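Long-range contacts in ribose 5-phosphate isomerase (Giardia lamblia, PDB 3S5P), which probably interconverts ribose 5-phosphate and ribulose 5-phosphate, an isomerase step of the pentose phosphate pathway: residues A[104-109]-A[124-129]; A[111-116]-A[141-146]. One frame throughout, in Å; residues are numbered along the deposited sequence.

Interaction 1. Residues A[104-109]-A[124-129]; sequences CALCST and ALALGG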
loop_
_atom_site.group_PDB
_atom_site.type_symbol
_atom_site.label_atom_id
_atom_site.label_comp_id
_atom_site.label_asym_id
_atom_site.label_seq_id
_atom_site.Cartn_x
_atom_site.Cartn_y
_atom_site.Cartn_z
ATOM N N CYS A 104 -0.391 -7.608 0.432
ATOM C CA CYS A 104 -1.316 -6.764 1.137
ATOM C C CYS A 104 -1.454 -5.415 0.447
ATOM O O CYS A 104 -0.468 -4.706 0.169
ATOM C CB CYS A 104 -0.917 -6.628 2.607
ATOM S SG CYS A 104 -1.997 -5.601 3.611
ATOM N N ALA A 105 -2.706 -5.096 0.162
ATOM C CA ALA A 105 -3.079 -3.924 -0.591
ATOM C C ALA A 105 -3.736 -2.949 0.381
ATOM O O ALA A 105 -4.756 -3.273 0.972
ATOM C CB ALA A 105 -4.059 -4.331 -1.670
ATOM N N LEU A 106 -3.132 -1.778 0.567
ATOM C CA LEU A 106 -3.780 -0.690 1.293
ATOM C C LEU A 106 -4.559 0.146 0.269
ATOM O O LEU A 106 -3.979 0.823 -0.582
ATOM C CB LEU A 106 -2.726 0.169 1.989
ATOM C CG LEU A 106 -3.226 1.455 2.655
ATOM C CD1 LEU A 106 -4.335 1.142 3.660
ATOM C CD2 LEU A 106 -2.074 2.217 3.269
ATOM N N CYS A 107 -5.877 0.113 0.361
ATOM C CA CYS A 107 -6.750 0.664 -0.673
ATOM C C CYS A 107 -7.549 1.832 -0.138
ATOM O O CYS A 107 -8.021 1.765 0.989
ATOM C CB CYS A 107 -7.758 -0.411 -1.059
ATOM S SG CYS A 107 -6.994 -1.793 -1.944
ATOM N N SER A 108 -7.760 2.879 -0.939
ATOM C CA SER A 108 -8.631 3.945 -0.451
ATOM C C SER A 108 -9.767 4.213 -1.439
ATOM O O SER A 108 -10.589 5.119 -1.219
ATOM C CB SER A 108 -7.843 5.217 -0.177
ATOM O OG SER A 108 -7.337 5.634 -1.408
ATOM N N THR A 109 -9.809 3.436 -2.535
ATOM C CA THR A 109 -10.900 3.549 -3.499
ATOM C C THR A 109 -11.268 2.172 -3.939
ATOM O O THR A 109 -10.496 1.231 -3.717
ATOM C CB THR A 109 -10.494 4.363 -4.742
ATOM O OG1 THR A 109 -9.370 3.720 -5.375
ATOM C CG2 THR A 109 -10.153 5.798 -4.339
ATOM N N ALA A 124 -4.571 -9.963 0.978
ATOM C CA ALA A 124 -4.833 -9.247 2.225
ATOM C C ALA A 124 -5.248 -7.848 1.856
ATOM O O ALA A 124 -4.662 -7.244 0.956
ATOM C CB ALA A 124 -3.598 -9.220 3.114
ATOM N N LEU A 125 -6.278 -7.336 2.517
ATOM C CA LEU A 125 -6.691 -5.966 2.314
ATOM C C LEU A 125 -6.423 -5.224 3.621
ATOM O O LEU A 125 -6.858 -5.680 4.687
ATOM C CB LEU A 125 -8.190 -5.925 1.989
ATOM C CG LEU A 125 -8.853 -4.534 1.916
ATOM C CD1 LEU A 125 -8.260 -3.701 0.765
ATOM C CD2 LEU A 125 -10.371 -4.636 1.757
ATOM N N ALA A 126 -5.716 -4.101 3.553
ATOM C CA ALA A 126 -5.557 -3.239 4.724
ATOM C C ALA A 126 -6.467 -2.043 4.611
ATOM O O ALA A 126 -6.515 -1.401 3.563
ATOM C CB ALA A 126 -4.124 -2.788 4.879
ATOM N N LEU A 127 -7.190 -1.742 5.686
ATOM C CA LEU A 127 -8.010 -0.547 5.739
ATOM C C LEU A 127 -7.654 0.334 6.950
ATOM O O LEU A 127 -7.358 -0.165 8.019
ATOM C CB LEU A 127 -9.483 -0.924 5.787
ATOM C CG LEU A 127 -10.071 -1.654 4.577
ATOM C CD1 LEU A 127 -11.371 -2.272 4.966
ATOM C CD2 LEU A 127 -10.249 -0.690 3.371
ATOM N N GLY A 128 -7.682 1.644 6.774
ATOM C CA GLY A 128 -7.370 2.568 7.857
ATOM C C GLY A 128 -8.662 3.070 8.470
ATOM O O GLY A 128 -9.327 3.914 7.873
ATOM N N GLY A 129 -9.020 2.558 9.654
ATOM C CA GLY A 129 -10.225 3.010 10.390
ATOM C C GLY A 129 -10.204 4.507 10.709
ATOM O O GLY A 129 -11.251 5.149 10.811
#
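The flat groups that meet between Ala105 and Ala124–Ala126 are backbone peptides. N of Ala126 lies 2.9 Å from O of Ala105 and reaches it from above the carbonyl plane, 36° out of it, so it is not on a lone pair. At Ala124 O the donor is Ala105 N, at 3.0 Å and tilted 30° from the carbonyl plane of Ala124. The same Ala124 O takes a CA-H...O contact from CA of Cys104. These bonds pair residues 104-106 with 124-126 in parallel. Strand 104-106 forms one edge of the five-stranded parallel sheet within the chain, and helix 110-118 is the crossover of this beta-alpha-beta unit in a Rossmann-like fold. On the sheet face of Cys104, Ala124, Leu106 and Ala126, chi1 of Cys104 is -180°, which carries SG away from the backbone N and over to Ala126. SG of Cys104 lies 3.7 Å from CB of Ala126, while CB of Cys104 meets CB of Ala124 at 3.8 Å. CD1 of Leu106 lies 4.1 Å from CB of Ala126. Helix 90-97 covers this side, and Leu106 meets Leu106 of the second subunit. On the face of Ala105 and Leu125, CD1 of Leu125 reaches across to SG of Cys107 at 3.5 Å. The same methyl is also 3.5 Å from O of Ala105. Helix 134-146 packs here through Ile140, which touches both Cys107 and Leu125.

Interaction 2. Residues A[111-116]-A[141-146]; sequences YDAEMA and LSRFLS
Ala113 and Phe144 bring two nearly parallel helices together, 110-118 and 134-146, which lie side by side on one face of the Rossmann-like sheet. The axes of the two short segments come within 7.9 Å. The small side chains of Ala113 and Ala116 face the other helix, which fits the close approach of the axes. CB of Ala113 sits 3.7 Å from the backbone N of Phe144 and 4.1 Å from its CB. The Phe144 ring leaves its helix with CG anti to the backbone N (chi1 -173°). Further along the helix, CB of Ala116 then meets the ring at its edge, near its plane, 4.4 Å from CE1. The ring also touches Ala122 and Cys81 of strand 81-86, which places it between the helix and the sheet.

The aliphatic part of Arg143 forms a second patch. Its CG packs against Glu114, 3.8 Å from the backbone N and 3.9 Å from CB. The two long side chains run alongside each other in the same direction, Glu114 extended and Arg143 bent at chi2 and chi3.

The polar contact is a salt bridge that contains one weak hydrogen bond. Glu114 OE1 has a long, weak ion pair with Lys118, which may share the charge. The carboxylate and guanidinium planes are 56° apart. OE2 of Glu114 approaches the guanidinium edge near its plane, 3.4 Å from NH1 of Arg143, with an N-H...O angle of 130°.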
loop_
_atom_site.group_PDB
_atom_site.type_symbol
_atom_site.label_atom_id
_atom_site.label_comp_id
_atom_site.label_asym_id
_atom_site.label_seq_id
_atom_site.Cartn_x
_atom_site.Cartn_y
_atom_site.Cartn_z
ATOM N N TYR A 111 -11.470 1.330 -7.043
ATOM C CA TYR A 111 -10.523 1.092 -8.129
ATOM C C TYR A 111 -9.200 0.455 -7.647
ATOM O O TYR A 111 -8.740 -0.514 -8.241
ATOM C CB TYR A 111 -10.268 2.404 -8.919
ATOM C CG TYR A 111 -9.334 2.192 -10.061
ATOM C CD1 TYR A 111 -9.781 1.598 -11.248
ATOM C CD2 TYR A 111 -7.993 2.535 -9.941
ATOM C CE1 TYR A 111 -8.894 1.378 -12.324
ATOM C CE2 TYR A 111 -7.107 2.312 -10.952
ATOM C CZ TYR A 111 -7.558 1.732 -12.147
ATOM O OH TYR A 111 -6.683 1.553 -13.147
ATOM N N ASP A 112 -8.584 1.033 -6.608
ATOM C CA ASP A 112 -7.479 0.418 -5.861
ATOM C C ASP A 112 -7.777 -1.076 -5.588
ATOM O O ASP A 112 -6.968 -1.951 -5.901
ATOM C CB ASP A 112 -7.337 1.110 -4.491
ATOM C CG ASP A 112 -6.496 2.367 -4.536
ATOM O OD1 ASP A 112 -5.879 2.669 -5.607
ATOM O OD2 ASP A 112 -6.441 3.059 -3.478
ATOM N N ALA A 113 -8.941 -1.350 -4.998
ATOM C CA ALA A 113 -9.339 -2.735 -4.665
ATOM C C ALA A 113 -9.410 -3.645 -5.886
ATOM O O ALA A 113 -8.919 -4.782 -5.859
ATOM C CB ALA A 113 -10.671 -2.761 -3.902
ATOM N N GLU A 114 -10.029 -3.132 -6.943
ATOM C CA GLU A 114 -10.110 -3.812 -8.219
ATOM C C GLU A 114 -8.706 -4.082 -8.785
ATOM O O GLU A 114 -8.424 -5.183 -9.208
ATOM C CB GLU A 114 -10.903 -2.946 -9.195
ATOM C CG GLU A 114 -11.402 -3.656 -10.418
ATOM C CD GLU A 114 -11.947 -2.662 -11.458
ATOM O OE1 GLU A 114 -11.708 -2.864 -12.654
ATOM O OE2 GLU A 114 -12.611 -1.659 -11.079
ATOM N N MET A 115 -7.825 -3.092 -8.777
ATOM C CA MET A 115 -6.482 -3.333 -9.323
ATOM C C MET A 115 -5.660 -4.256 -8.416
ATOM O O MET A 115 -4.943 -5.119 -8.907
ATOM C CB MET A 115 -5.760 -2.012 -9.623
ATOM C CG MET A 115 -6.469 -1.153 -10.678
ATOM S SD MET A 115 -6.788 -1.997 -12.270
ATOM C CE MET A 115 -8.489 -2.456 -12.094
ATOM N N ALA A 116 -5.810 -4.121 -7.097
ATOM C CA ALA A 116 -5.111 -5.022 -6.145
ATOM C C ALA A 116 -5.349 -6.498 -6.427
ATOM O O ALA A 116 -4.472 -7.315 -6.238
ATOM C CB ALA A 116 -5.494 -4.712 -4.671
ATOM N N LEU A 141 -14.044 -3.192 0.286
ATOM C CA LEU A 141 -14.121 -4.579 0.638
ATOM C C LEU A 141 -14.941 -5.351 -0.400
ATOM O O LEU A 141 -14.537 -6.413 -0.871
ATOM C CB LEU A 141 -14.790 -4.739 2.019
ATOM C CG LEU A 141 -15.064 -6.205 2.391
ATOM C CD1 LEU A 141 -13.749 -7.012 2.524
ATOM C CD2 LEU A 141 -15.936 -6.369 3.635
ATOM N N SER A 142 -16.144 -4.860 -0.695
ATOM C CA SER A 142 -17.015 -5.579 -1.633
ATOM C C SER A 142 -16.355 -5.742 -3.021
ATOM O O SER A 142 -16.474 -6.793 -3.661
ATOM C CB SER A 142 -18.387 -4.897 -1.710
ATOM O OG SER A 142 -18.869 -4.888 -3.032
ATOM N N ARG A 143 -15.648 -4.721 -3.490
ATOM C CA ARG A 143 -14.936 -4.823 -4.776
ATOM C C ARG A 143 -13.708 -5.742 -4.667
ATOM O O ARG A 143 -13.438 -6.540 -5.565
ATOM C CB ARG A 143 -14.555 -3.446 -5.300
ATOM C CG ARG A 143 -13.786 -3.450 -6.605
ATOM C CD ARG A 143 -14.637 -3.899 -7.773
ATOM N NE ARG A 143 -15.898 -3.193 -7.701
ATOM C CZ ARG A 143 -16.127 -2.000 -8.239
ATOM N NH1 ARG A 143 -15.177 -1.356 -8.940
ATOM N NH2 ARG A 143 -17.328 -1.464 -8.093
ATOM N N PHE A 144 -13.006 -5.672 -3.540
ATOM C CA PHE A 144 -11.886 -6.592 -3.264
ATOM C C PHE A 144 -12.360 -8.073 -3.308
ATOM O O PHE A 144 -11.683 -8.945 -3.868
ATOM C CB PHE A 144 -11.250 -6.235 -1.901
ATOM C CG PHE A 144 -9.984 -6.997 -1.572
ATOM C CD1 PHE A 144 -8.734 -6.514 -1.960
ATOM C CD2 PHE A 144 -10.029 -8.166 -0.807
ATOM C CE1 PHE A 144 -7.552 -7.179 -1.623
ATOM C CE2 PHE A 144 -8.820 -8.850 -0.464
ATOM C CZ PHE A 144 -7.587 -8.343 -0.891
ATOM N N LEU A 145 -13.535 -8.359 -2.744
ATOM C CA LEU A 145 -13.961 -9.762 -2.591
ATOM C C LEU A 145 -14.521 -10.341 -3.884
ATOM O O LEU A 145 -14.510 -11.563 -4.084
ATOM C CB LEU A 145 -14.965 -9.904 -1.440
ATOM C CG LEU A 145 -14.514 -9.629 0.006
ATOM C CD1 LEU A 145 -15.692 -9.925 0.975
ATOM C CD2 LEU A 145 -13.243 -10.397 0.445
ATOM N N SER A 146 -15.000 -9.470 -4.773
ATOM C CA SER A 146 -15.651 -9.958 -5.992
ATOM C C SER A 146 -14.787 -9.854 -7.245
ATOM O O SER A 146 -15.231 -10.231 -8.317
ATOM C CB SER A 146 -16.980 -9.241 -6.224
ATOM O OG SER A 146 -16.782 -7.864 -6.503
#

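In the fold
Of the four elements, strand 104-106 comes first and leads into helix 110-118, then strand 124-128, then helix 134-146. Interaction 1 closes the loop from 104-109 to 124-129, around helix 110-118. Interaction 2 starts on that helix and closes from 111-116 to 141-146, around strand 124-128. The two loops therefore cross, each beginning or ending within the other. Interaction 1 ties the edge strand to its neighbour. Interaction 2 joins the two helices that pack on one face of the sheet. Their centres are about 10 Å apart and they touch directly: CB of Ala105 packs on CB of Ala116, and the Phe144 ring reaches Ala124 O. Both also touch the second subunit.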